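Local coordinates for protein inorganic pyrophosphatase (Neisseria gonorrhoeae, PDB 5TEA) that probably catalyses the magnesium-dependent hydrolysis of inorganic pyrophosphate to two phosphate ions, working as a homohexamer, at residues F105-E110 with H149-K154; D113-V118 with E168-V173; N127-K130 with L135-Q138. All coordinates share one frame; numbering follows the deposited sequence.

Contact 1. Residues F105-E110 with H149-K154; sequences FVDDGE and HYKDLK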
ATOM      1  N   PHE B 105      14.556 -24.070  16.604  1.00 17.57           N
ATOM      2  CA  PHE B 105      13.148 -23.875  16.928  1.00 19.00           C
ATOM      3  C   PHE B 105      12.482 -25.225  17.115  1.00 20.77           C
ATOM      4  O   PHE B 105      12.736 -26.169  16.364  1.00 21.07           O
ATOM      5  CB  PHE B 105      12.462 -23.074  15.821  1.00 20.94           C
ATOM      6  CG  PHE B 105      11.039 -22.689  16.116  1.00 17.80           C
ATOM      7  CD1 PHE B 105      10.732 -21.841  17.167  1.00 17.53           C
ATOM      8  CD2 PHE B 105      10.017 -23.137  15.299  1.00 19.41           C
ATOM      9  CE1 PHE B 105       9.404 -21.480  17.426  1.00 21.25           C
ATOM     10  CE2 PHE B 105       8.686 -22.770  15.530  1.00 21.04           C
ATOM     11  CZ  PHE B 105       8.385 -21.939  16.596  1.00 20.82           C
ATOM     12  N   VAL B 106      11.617 -25.300  18.118  1.00 20.13           N
ATOM     13  CA  VAL B 106      10.845 -26.495  18.399  1.00 19.45           C
ATOM     14  C   VAL B 106       9.382 -26.120  18.267  1.00 23.70           C
ATOM     15  O   VAL B 106       8.936 -25.120  18.845  1.00 23.85           O
ATOM     16  CB  VAL B 106      11.163 -27.062  19.794  1.00 22.06           C
ATOM     17  CG1 VAL B 106      10.242 -28.233  20.114  1.00 25.35           C
ATOM     18  CG2 VAL B 106      12.635 -27.501  19.840  1.00 21.25           C
ATOM     19  N   ASP B 107       8.652 -26.902  17.484  1.00 19.58           N
ATOM     20  CA  ASP B 107       7.250 -26.640  17.160  1.00 21.22           C
ATOM     21  C   ASP B 107       6.520 -27.954  17.360  1.00 23.44           C
ATOM     22  O   ASP B 107       6.806 -28.932  16.659  1.00 21.70           O
ATOM     23  CB  ASP B 107       7.119 -26.145  15.715  1.00 27.93           C
ATOM     24  CG  ASP B 107       5.718 -25.662  15.364  1.00 33.43           C
ATOM     25  OD1 ASP B 107       4.748 -25.997  16.066  1.00 29.59           O
ATOM     26  OD2 ASP B 107       5.593 -24.939  14.352  1.00 38.63           O
ATOM     27  N   ASP B 108       5.616 -27.991  18.342  1.00 21.78           N
ATOM     28  CA  ASP B 108       4.749 -29.148  18.583  1.00 23.24           C
ATOM     29  C   ASP B 108       5.548 -30.425  18.848  1.00 24.23           C
ATOM     30  O   ASP B 108       5.166 -31.523  18.429  1.00 25.41           O
ATOM     31  CB  ASP B 108       3.762 -29.347  17.424  1.00 24.83           C
ATOM     32  CG  ASP B 108       2.583 -30.228  17.805  1.00 31.02           C
ATOM     33  OD1 ASP B 108       2.102 -30.143  18.967  1.00 25.58           O
ATOM     34  OD2 ASP B 108       2.123 -31.005  16.940  1.00 26.00           O
ATOM     35  N   GLY B 109       6.627 -30.303  19.616  1.00 24.61           N
ATOM     36  CA  GLY B 109       7.398 -31.479  19.983  1.00 25.15           C
ATOM     37  C   GLY B 109       8.386 -31.959  18.936  1.00 26.80           C
ATOM     38  O   GLY B 109       8.979 -33.032  19.113  1.00 29.86           O
ATOM     39  N   GLU B 110       8.558 -31.226  17.842  1.00 25.83           N
ATOM     40  CA  GLU B 110       9.481 -31.603  16.779  1.00 30.70           C
ATOM     41  C   GLU B 110      10.469 -30.474  16.535  1.00 25.31           C
ATOM     42  O   GLU B 110      10.143 -29.298  16.708  1.00 27.10           O
ATOM     43  CB  GLU B 110       8.739 -31.914  15.463  1.00 28.59           C
ATOM     44  CG  GLU B 110       7.675 -33.019  15.572  1.00 36.48           C
ATOM     45  CD  GLU B 110       8.244 -34.401  15.346  1.00 53.77           C
ATOM     46  OE1 GLU B 110       7.452 -35.364  15.282  1.00 61.61           O
ATOM     47  OE2 GLU B 110       9.482 -34.525  15.229  1.00 55.17           O
ATOM     48  N   HIS B 149       5.213 -16.988  20.017  1.00 18.18           N
ATOM     49  CA  HIS B 149       3.845 -16.665  20.398  1.00 19.67           C
ATOM     50  C   HIS B 149       2.796 -16.793  19.294  1.00 25.79           C
ATOM     51  O   HIS B 149       1.610 -16.556  19.569  1.00 21.81           O
ATOM     52  CB  HIS B 149       3.810 -15.235  20.951  1.00 20.40           C
ATOM     53  CG  HIS B 149       4.529 -15.085  22.254  1.00 24.52           C
ATOM     54  ND1 HIS B 149       3.965 -15.457  23.454  1.00 27.93           N
ATOM     55  CD2 HIS B 149       5.774 -14.637  22.544  1.00 24.92           C
ATOM     56  CE1 HIS B 149       4.825 -15.225  24.432  1.00 29.12           C
ATOM     57  NE2 HIS B 149       5.932 -14.729  23.907  1.00 27.60           N
ATOM     58  N   TYR B 150       3.172 -17.162  18.068  1.00 19.56           N
ATOM     59  CA  TYR B 150       2.219 -16.997  16.970  1.00 20.50           C
ATOM     60  C   TYR B 150       1.067 -17.995  17.007  1.00 22.65           C
ATOM     61  O   TYR B 150       0.056 -17.769  16.328  1.00 24.06           O
ATOM     62  CB  TYR B 150       2.931 -17.065  15.615  1.00 23.43           C
ATOM     63  CG  TYR B 150       3.378 -18.446  15.192  1.00 28.68           C
ATOM     64  CD1 TYR B 150       4.458 -19.068  15.806  1.00 28.31           C
ATOM     65  CD2 TYR B 150       2.729 -19.116  14.161  1.00 32.55           C
ATOM     66  CE1 TYR B 150       4.878 -20.329  15.402  1.00 29.67           C
ATOM     67  CE2 TYR B 150       3.138 -20.369  13.752  1.00 40.60           C
ATOM     68  CZ  TYR B 150       4.215 -20.971  14.373  1.00 43.19           C
ATOM     69  OH  TYR B 150       4.622 -22.221  13.968  1.00 55.74           O
ATOM     70  N   LYS B 151       1.158 -19.051  17.805  1.00 24.46           N
ATOM     71  CA  LYS B 151       0.027 -19.947  18.001  1.00 27.92           C
ATOM     72  C   LYS B 151      -0.688 -19.711  19.329  1.00 29.00           C
ATOM     73  O   LYS B 151      -1.510 -20.538  19.735  1.00 29.27           O
ATOM     74  CB  LYS B 151       0.488 -21.405  17.898  1.00 32.95           C
ATOM     75  CG  LYS B 151       1.002 -21.796  16.510  1.00 36.80           C
ATOM     76  CD  LYS B 151       1.438 -23.252  16.486  1.00 48.31           C
ATOM     77  CE  LYS B 151       1.684 -23.753  15.072  1.00 56.50           C
ATOM     78  NZ  LYS B 151       0.413 -24.083  14.366  1.00 63.38           N
ATOM     79  N   ASP B 152      -0.404 -18.599  20.013  1.00 27.86           N
ATOM     80  CA  ASP B 152      -0.922 -18.434  21.370  1.00 29.55           C
ATOM     81  C   ASP B 152      -2.438 -18.405  21.442  1.00 37.19           C
ATOM     82  O   ASP B 152      -2.992 -18.675  22.512  1.00 33.81           O
ATOM     83  CB  ASP B 152      -0.385 -17.159  22.016  1.00 26.42           C
ATOM     84  CG  ASP B 152       0.945 -17.375  22.676  1.00 33.90           C
ATOM     85  OD1 ASP B 152       1.529 -18.459  22.455  1.00 27.80           O
ATOM     86  OD2 ASP B 152       1.404 -16.475  23.411  1.00 31.44           O
ATOM     87  N   LEU B 153      -3.134 -18.062  20.357  1.00 30.92           N
ATOM     88  CA  LEU B 153      -4.583 -17.956  20.489  1.00 33.09           C
ATOM     89  C   LEU B 153      -5.245 -19.320  20.651  1.00 44.13           C
ATOM     90  O   LEU B 153      -6.354 -19.394  21.183  1.00 40.42           O
ATOM     91  CB  LEU B 153      -5.181 -17.199  19.301  1.00 33.37           C
ATOM     92  CG  LEU B 153      -4.733 -15.737  19.217  1.00 33.04           C
ATOM     93  CD1 LEU B 153      -5.562 -14.986  18.194  1.00 33.49           C
ATOM     94  CD2 LEU B 153      -4.829 -15.059  20.571  1.00 36.03           C
ATOM     95  N   LYS B 154      -4.576 -20.405  20.238  1.00 40.64           N
ATOM     96  CA  LYS B 154      -5.053 -21.776  20.452  1.00 42.60           C
ATOM     97  C   LYS B 154      -3.823 -22.690  20.393  1.00 43.44           C
ATOM     98  O   LYS B 154      -3.519 -23.323  19.379  1.00 48.36           O
ATOM     99  CB  LYS B 154      -6.102 -22.196  19.428  1.00 58.90           C
TER

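Contact 2. Residues D113-V118 with E168-V173; sequences DKIVCV and EEAKKV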
ATOM      1  N   ASP B 113      13.734 -26.128  12.686  1.00 20.70           N
ATOM      2  CA  ASP B 113      14.681 -25.028  12.540  1.00 21.75           C
ATOM      3  C   ASP B 113      14.377 -24.216  11.290  1.00 19.70           C
ATOM      4  O   ASP B 113      13.822 -24.724  10.312  1.00 22.42           O
ATOM      5  CB  ASP B 113      16.119 -25.553  12.442  1.00 21.36           C
ATOM      6  CG  ASP B 113      16.569 -26.291  13.686  1.00 22.85           C
ATOM      7  OD1 ASP B 113      16.038 -25.999  14.778  1.00 19.06           O
ATOM      8  OD2 ASP B 113      17.477 -27.159  13.574  1.00 24.71           O
ATOM      9  N   LYS B 114      14.801 -22.951  11.305  1.00 18.59           N
ATOM     10  CA  LYS B 114      14.587 -22.041  10.188  1.00 16.61           C
ATOM     11  C   LYS B 114      15.895 -21.332   9.864  1.00 17.38           C
ATOM     12  O   LYS B 114      16.494 -20.692  10.734  1.00 18.75           O
ATOM     13  CB  LYS B 114      13.459 -21.052  10.517  1.00 17.42           C
ATOM     14  CG  LYS B 114      12.246 -21.797  11.102  1.00 22.28           C
ATOM     15  CD  LYS B 114      10.936 -21.085  10.936  1.00 25.46           C
ATOM     16  CE  LYS B 114       9.865 -21.800  11.757  1.00 25.12           C
ATOM     17  NZ  LYS B 114       9.651 -23.197  11.283  1.00 21.76           N
ATOM     18  N   ILE B 115      16.359 -21.495   8.634  1.00 13.89           N
ATOM     19  CA  ILE B 115      17.612 -20.882   8.186  1.00 17.08           C
ATOM     20  C   ILE B 115      17.352 -19.406   7.941  1.00 16.36           C
ATOM     21  O   ILE B 115      16.342 -19.050   7.325  1.00 18.37           O
ATOM     22  CB  ILE B 115      18.118 -21.569   6.908  1.00 16.58           C
ATOM     23  CG1 ILE B 115      18.112 -23.095   7.078  1.00 19.51           C
ATOM     24  CG2 ILE B 115      19.528 -21.083   6.536  1.00 19.23           C
ATOM     25  CD1 ILE B 115      19.005 -23.556   8.248  1.00 21.27           C
ATOM     26  N   VAL B 116      18.236 -18.538   8.444  1.00 17.99           N
ATOM     27  CA  VAL B 116      18.101 -17.094   8.253  1.00 14.26           C
ATOM     28  C   VAL B 116      18.954 -16.697   7.054  1.00 14.50           C
ATOM     29  O   VAL B 116      20.144 -17.038   6.986  1.00 14.33           O
ATOM     30  CB  VAL B 116      18.515 -16.312   9.509  1.00 15.25           C
ATOM     31  CG1 VAL B 116      18.195 -14.823   9.317  1.00 16.23           C
ATOM     32  CG2 VAL B 116      17.829 -16.870  10.753  1.00 17.99           C
ATOM     33  N   CYS B 117      18.340 -16.009   6.094  1.00 16.22           N
ATOM     34  CA  CYS B 117      18.997 -15.700   4.832  1.00 19.41           C
ATOM     35  C   CYS B 117      18.725 -14.258   4.446  1.00 19.99           C
ATOM     36  O   CYS B 117      17.745 -13.648   4.891  1.00 16.05           O
ATOM     37  CB  CYS B 117      18.497 -16.597   3.682  1.00 17.62           C
ATOM     38  SG  CYS B 117      18.928 -18.338   3.807  1.00 20.54           S
ATOM     39  N   VAL B 118      19.578 -13.749   3.560  1.00 13.63           N
ATOM     40  CA  VAL B 118      19.323 -12.517   2.813  1.00 13.79           C
ATOM     41  C   VAL B 118      19.592 -12.812   1.342  1.00 13.20           C
ATOM     42  O   VAL B 118      20.307 -13.773   1.013  1.00 16.64           O
ATOM     43  CB  VAL B 118      20.212 -11.351   3.311  1.00 15.35           C
ATOM     44  CG1 VAL B 118      19.837 -10.978   4.760  1.00 15.66           C
ATOM     45  CG2 VAL B 118      21.711 -11.739   3.215  1.00 14.95           C
ATOM     46  N   GLU B 168      27.756 -21.410  10.225  1.00 22.78           N
ATOM     47  CA  GLU B 168      28.321 -22.756  10.177  1.00 21.46           C
ATOM     48  C   GLU B 168      27.361 -23.773  10.786  1.00 24.87           C
ATOM     49  O   GLU B 168      27.160 -24.854  10.218  1.00 24.43           O
ATOM     50  CB  GLU B 168      29.688 -22.788  10.852  1.00 28.86           C
ATOM     51  CG  GLU B 168      30.802 -22.118  10.011  1.00 37.79           C
ATOM     52  CD  GLU B 168      30.820 -22.582   8.540  1.00 41.55           C
ATOM     53  OE1 GLU B 168      30.669 -21.725   7.638  1.00 41.44           O
ATOM     54  OE2 GLU B 168      30.985 -23.801   8.288  1.00 39.37           O
ATOM     55  N   GLU B 169      26.727 -23.438  11.919  1.00 25.06           N
ATOM     56  CA  GLU B 169      25.671 -24.307  12.438  1.00 27.15           C
ATOM     57  C   GLU B 169      24.513 -24.419  11.447  1.00 24.88           C
ATOM     58  O   GLU B 169      23.934 -25.502  11.282  1.00 23.71           O
ATOM     59  CB  GLU B 169      25.157 -23.816  13.802  1.00 26.23           C
ATOM     60  CG  GLU B 169      24.122 -24.791  14.421  1.00 30.22           C
ATOM     61  CD  GLU B 169      23.613 -24.402  15.814  1.00 33.15           C
ATOM     62  OE1 GLU B 169      22.882 -25.215  16.429  1.00 32.93           O
ATOM     63  OE2 GLU B 169      23.936 -23.303  16.306  1.00 33.19           O
ATOM     64  N   ALA B 170      24.150 -23.311  10.789  1.00 22.25           N
ATOM     65  CA  ALA B 170      23.081 -23.363   9.788  1.00 20.17           C
ATOM     66  C   ALA B 170      23.437 -24.307   8.645  1.00 23.42           C
ATOM     67  O   ALA B 170      22.586 -25.064   8.170  1.00 19.73           O
ATOM     68  CB  ALA B 170      22.786 -21.963   9.251  1.00 19.07           C
ATOM     69  N   LYS B 171      24.700 -24.301   8.211  1.00 20.92           N
ATOM     70  CA  LYS B 171      25.118 -25.216   7.150  1.00 17.65           C
ATOM     71  C   LYS B 171      24.988 -26.669   7.580  1.00 21.12           C
ATOM     72  O   LYS B 171      24.635 -27.535   6.771  1.00 19.76           O
ATOM     73  CB  LYS B 171      26.557 -24.925   6.739  1.00 18.80           C
ATOM     74  CG  LYS B 171      26.708 -23.649   5.940  1.00 25.77           C
ATOM     75  CD  LYS B 171      28.177 -23.365   5.654  1.00 30.98           C
ATOM     76  CE  LYS B 171      28.380 -21.952   5.122  1.00 40.17           C
ATOM     77  NZ  LYS B 171      29.835 -21.634   4.993  1.00 42.65           N
ATOM     78  N   LYS B 172      25.314 -26.967   8.835  1.00 24.96           N
ATOM     79  CA  LYS B 172      25.193 -28.342   9.294  1.00 23.49           C
ATOM     80  C   LYS B 172      23.740 -28.794   9.252  1.00 21.73           C
ATOM     81  O   LYS B 172      23.441 -29.914   8.821  1.00 24.35           O
ATOM     82  CB  LYS B 172      25.772 -28.469  10.700  1.00 26.96           C
ATOM     83  CG  LYS B 172      25.689 -29.874  11.275  1.00 39.31           C
ATOM     84  CD  LYS B 172      26.293 -29.932  12.668  1.00 57.66           C
ATOM     85  CE  LYS B 172      25.529 -29.033  13.631  1.00 72.93           C
ATOM     86  NZ  LYS B 172      24.077 -29.384  13.708  1.00 79.53           N
ATOM     87  N   VAL B 173      22.825 -27.922   9.677  1.00 20.62           N
ATOM     88  CA  VAL B 173      21.392 -28.222   9.610  1.00 23.34           C
ATOM     89  C   VAL B 173      20.965 -28.481   8.171  1.00 22.84           C
ATOM     90  O   VAL B 173      20.261 -29.453   7.884  1.00 22.99           O
ATOM     91  CB  VAL B 173      20.584 -27.078  10.242  1.00 21.94           C
ATOM     92  CG1 VAL B 173      19.071 -27.263   9.989  1.00 22.72           C
ATOM     93  CG2 VAL B 173      20.897 -26.976  11.734  1.00 23.51           C
TER

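Contact 3. Residues N127-K130 with L135-Q138; sequences NAYK and LPQQ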
ATOM      1  N   ASN B 127      24.847  -5.419   0.372  1.00 16.83           N
ATOM      2  CA  ASN B 127      25.226  -6.658   1.050  1.00 17.01           C
ATOM      3  C   ASN B 127      25.700  -6.381   2.476  1.00 16.80           C
ATOM      4  O   ASN B 127      26.730  -6.884   2.926  1.00 17.00           O
ATOM      5  CB  ASN B 127      26.286  -7.405   0.241  1.00 22.34           C
ATOM      6  CG  ASN B 127      25.817  -7.678  -1.173  1.00 25.76           C
ATOM      7  OD1 ASN B 127      24.758  -8.270  -1.368  1.00 20.89           O
ATOM      8  ND2 ASN B 127      26.577  -7.215  -2.162  1.00 30.72           N
ATOM      9  N   ALA B 128      24.924  -5.567   3.189  1.00 18.82           N
ATOM     10  CA  ALA B 128      25.297  -5.145   4.539  1.00 22.39           C
ATOM     11  C   ALA B 128      25.246  -6.277   5.560  1.00 19.77           C
ATOM     12  O   ALA B 128      25.847  -6.152   6.633  1.00 22.22           O
ATOM     13  CB  ALA B 128      24.367  -4.022   5.010  1.00 17.20           C
ATOM     14  N   TYR B 129      24.526  -7.352   5.282  1.00 20.16           N
ATOM     15  CA  TYR B 129      24.223  -8.369   6.288  1.00 22.26           C
ATOM     16  C   TYR B 129      24.874  -9.687   5.896  1.00 19.52           C
ATOM     17  O   TYR B 129      24.430 -10.350   4.954  1.00 20.03           O
ATOM     18  CB  TYR B 129      22.716  -8.537   6.439  1.00 18.90           C
ATOM     19  CG  TYR B 129      22.011  -7.250   6.779  1.00 19.77           C
ATOM     20  CD1 TYR B 129      22.506  -6.401   7.761  1.00 19.14           C
ATOM     21  CD2 TYR B 129      20.851  -6.883   6.113  1.00 21.98           C
ATOM     22  CE1 TYR B 129      21.854  -5.214   8.077  1.00 18.77           C
ATOM     23  CE2 TYR B 129      20.194  -5.701   6.423  1.00 23.92           C
ATOM     24  CZ  TYR B 129      20.705  -4.873   7.403  1.00 23.81           C
ATOM     25  OH  TYR B 129      20.064  -3.689   7.704  1.00 26.61           O
ATOM     26  N   LYS B 130      25.926 -10.060   6.616  1.00 18.08           N
ATOM     27  CA  LYS B 130      26.565 -11.351   6.425  1.00 18.07           C
ATOM     28  C   LYS B 130      26.456 -12.262   7.633  1.00 20.80           C
ATOM     29  O   LYS B 130      26.644 -13.475   7.482  1.00 25.10           O
ATOM     30  CB  LYS B 130      28.049 -11.167   6.054  1.00 18.18           C
ATOM     31  CG  LYS B 130      28.225 -10.498   4.680  1.00 23.45           C
ATOM     32  CD  LYS B 130      29.674 -10.379   4.222  1.00 35.28           C
ATOM     33  CE  LYS B 130      29.741  -9.754   2.828  1.00 40.02           C
ATOM     34  NZ  LYS B 130      31.147  -9.459   2.393  1.00 52.54           N
ATOM     35  N   LEU B 135      22.536  -7.622  11.738  1.00 19.78           N
ATOM     36  CA  LEU B 135      21.158  -7.135  11.807  1.00 15.46           C
ATOM     37  C   LEU B 135      20.947  -6.339  13.091  1.00 17.03           C
ATOM     38  O   LEU B 135      21.636  -6.563  14.085  1.00 24.48           O
ATOM     39  CB  LEU B 135      20.182  -8.316  11.782  1.00 20.81           C
ATOM     40  CG  LEU B 135      20.189  -9.234  10.568  1.00 22.52           C
ATOM     41  CD1 LEU B 135      19.237 -10.408  10.774  1.00 24.53           C
ATOM     42  CD2 LEU B 135      19.805  -8.435   9.342  1.00 24.89           C
ATOM     43  N   PRO B 136      19.984  -5.410  13.112  1.00 21.11           N
ATOM     44  CA  PRO B 136      19.602  -4.811  14.396  1.00 23.87           C
ATOM     45  C   PRO B 136      19.128  -5.912  15.333  1.00 23.22           C
ATOM     46  O   PRO B 136      18.315  -6.762  14.961  1.00 24.01           O
ATOM     47  CB  PRO B 136      18.469  -3.833  14.042  1.00 21.86           C
ATOM     48  CG  PRO B 136      18.300  -3.881  12.579  1.00 22.73           C
ATOM     49  CD  PRO B 136      19.348  -4.756  11.960  1.00 24.66           C
ATOM     50  N   GLN B 137      19.673  -5.914  16.543  1.00 21.01           N
ATOM     51  CA  GLN B 137      19.361  -7.004  17.451  1.00 20.24           C
ATOM     52  C   GLN B 137      17.901  -6.959  17.874  1.00 18.13           C
ATOM     53  O   GLN B 137      17.323  -8.001  18.185  1.00 18.96           O
ATOM     54  CB  GLN B 137      20.312  -6.959  18.644  1.00 30.93           C
ATOM     55  CG  GLN B 137      21.769  -7.181  18.206  1.00 37.48           C
ATOM     56  CD  GLN B 137      21.976  -8.517  17.469  1.00 43.23           C
ATOM     57  OE1 GLN B 137      22.204  -9.549  18.106  1.00 51.20           O
ATOM     58  NE2 GLN B 137      21.885  -8.499  16.127  1.00 26.77           N
ATOM     59  N   GLN B 138      17.282  -5.781  17.821  1.00 22.27           N
ATOM     60  CA  GLN B 138      15.849  -5.683  18.089  1.00 21.64           C
ATOM     61  C   GLN B 138      15.019  -6.394  17.017  1.00 21.80           C
ATOM     62  O   GLN B 138      13.914  -6.881  17.305  1.00 20.66           O
ATOM     63  CB  GLN B 138      15.457  -4.209  18.205  1.00 21.02           C
ATOM     64  CG  GLN B 138      14.026  -3.940  18.654  1.00 24.41           C
ATOM     65  CD  GLN B 138      13.840  -4.044  20.167  1.00 27.85           C
ATOM     66  OE1 GLN B 138      14.623  -4.702  20.859  1.00 27.82           O
ATOM     67  NE2 GLN B 138      12.807  -3.367  20.690  1.00 25.82           N
TER

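Contact 1. Residues F105-E110 with H149-K154
Asp107, at the end of a beta strand, faces Lys151 in the loop after helix 137-149, and their CA atoms stand 9.9 Å apart, so side chains alone bridge the gap. Asp107 to Glu110 form a type I' beta turn, the two-residue hairpin turn between strands 94-107 and 110-119. Two backbone bonds close it, from Asp107 N to Glu110 O and from Glu110 N to Asp107 O. On the other side His149 to Asp152 make a type I turn, whose middle residues Tyr150 and Lys151 both reach toward the strand. Tyr150 is predicted to bind substrate. Tyr150 OH lies 2.9 Å from Asp107 OD2, with OD2 at the edge of the ring, near its plane. The carboxylate and ring planes are nearly perpendicular, 87° apart. Asp107 reaches this spot with CG anti to the backbone N (chi1 -172°). Phe105 comes to the CE1 edge of the tyrosine, with Phe105 CZ 4.0 Å from Tyr150 CE1. Lys151 CG lies above one face of the Tyr150 ring, toward the rim. The lysine chain crosses Asp107 at about a right angle, and Lys151 CE stops 3.9 Å from Asp107 OD1. The charged ends do not meet: Lys151 NZ turns off at the last torsion (chi4 -79°) and stays 5.0 Å from Asp107 OD1. NZ is also close to Arg53, predicted to bind substrate. Lys61 makes a cation-pi contact with Tyr150. These cations are consistent with a pocket made for an anion. The type I turn is also tied by a nearly straight bond, His149 ND1 to Asp152 OD2, 2.8 Å long, in the imidazole plane.

Contact 2. Residues D113-V118 with E168-V173
Ile115, Val173 and Ala170 carry this buried contact between a strand and a helix. No hydrogen bond crosses it. Ile115 sits on strand 110-119 and sends its end to the helix. With CG1 beside its own backbone N (chi1 -49°) and a further bend at chi2, the CD1 methyl lands between two helix residues one turn apart. Ile115 CD1 lies 4.2 Å from Ala170 CB and 4.1 Å from Val173 CG1. The carbonyl O of Ala170 is also near, 3.9 Å from Ile115 CD1. Ala170 has just a methyl group to offer, and here the backbones come closest, 6.2 Å between the CA atoms of Ile115 and Ala170. Val173 uses both branches. CG1 meets the isoleucine, and both Val173 CG1 and Val173 CG2 lie 3.9 Å from Asp113 OD2, so the valine packs against a carboxylate oxygen. That buried carboxylate is satisfied elsewhere: OD2 forms a salt bridge with Lys104, and OD1 accepts a hydrogen bond from Phe105 N. Lys104 probably offsets its charge. Lys114, next along the strand, points away from the helix. It forms a salt bridge with Asp112 and a hydrogen bond with Asp80, both ligands of the bound calcium ion. Helix 167-183 packs on one face of the central sheet: Ala170 meets Ile115 and also rests on Val99 and Val102 of neighbouring strand 94-107, while Ile115 bonds through its backbone to strand 80-83.

Contact 3. Residues N127-K130 with L135-Q138
Tyr129 and Leu135 meet through a CH-pi contact, the main interaction between these two neighbouring pieces of chain. Leu135 CD2 lies 3.6 Å from the centroid of the Tyr129 ring, 13° off the ring normal, and equally 3.6 Å from its nearest ring atom, Tyr129 CG. The methyl sits over the middle of the face, a little nearer the CG end. The two side chains cross at about a right angle. In Leu135, CG stands beside the backbone N (chi1 -61°); the chain runs on extended to CD1, and the side branch CD2 is the methyl turned onto the phenol. The ring has this leucine methyl over its centre on one face and Ala128 CB nearer the rim on the other.

Beyond this there is one loose van der Waals approach, Pro136 CD to Tyr129 OH at 4.4 Å, at the far end of the ring. Leu135 is buried and also touches Ile100 of strand 94-107, which joins the contact to the central sheet. Pro136 and Gln138 reach a third subunit, another copy of the protein: Pro136 packs on its Asn125, and Gln138 NE2 bonds to its Arg123 O. Gln138 also packs on Leu153 of a second subunit.

No hydrogen bond joins the two segments. Within 135-138, Gln137 folds back so that Gln137 NE2 donates to Leu135 O at 2.8 Å, with an N-H to O angle of 152°. The donor stands above the carbonyl plane. Two others go to the residues between the segments: Gln137 NE2 to Leu132 O, and Lys130 N to Asp134 OD2.

Pro136 occupies the N-cap position, directly before helix 137-149. The contact is local packing of a loop against a helix start, at subunit interfaces of the hexamer and away from the annotated sites.

Overall arrangement
The three contacts lie around one curved sheet. Contacts 1 and 2 share its neighbouring strands 94-107 and 110-119. Their centres are about 20 Å apart, yet they touch: Phe105 CD2 packs on Lys114 CE at 3.8 Å. Both flank the metal site. A bound calcium ion is about 8 Å from the Asp107 side chain and about 7 Å from that of Asp113. Contact 1 also holds Tyr150, a predicted substrate-binding residue. Contact 3 is more remote, with its centre about 26 Å from that of contact 1 and about 15 Å from that of contact 2. It meets contact 2 where Val118 CG2 lies 3.5 Å from Tyr129 O, and helix 137-149 runs from it toward contact 1.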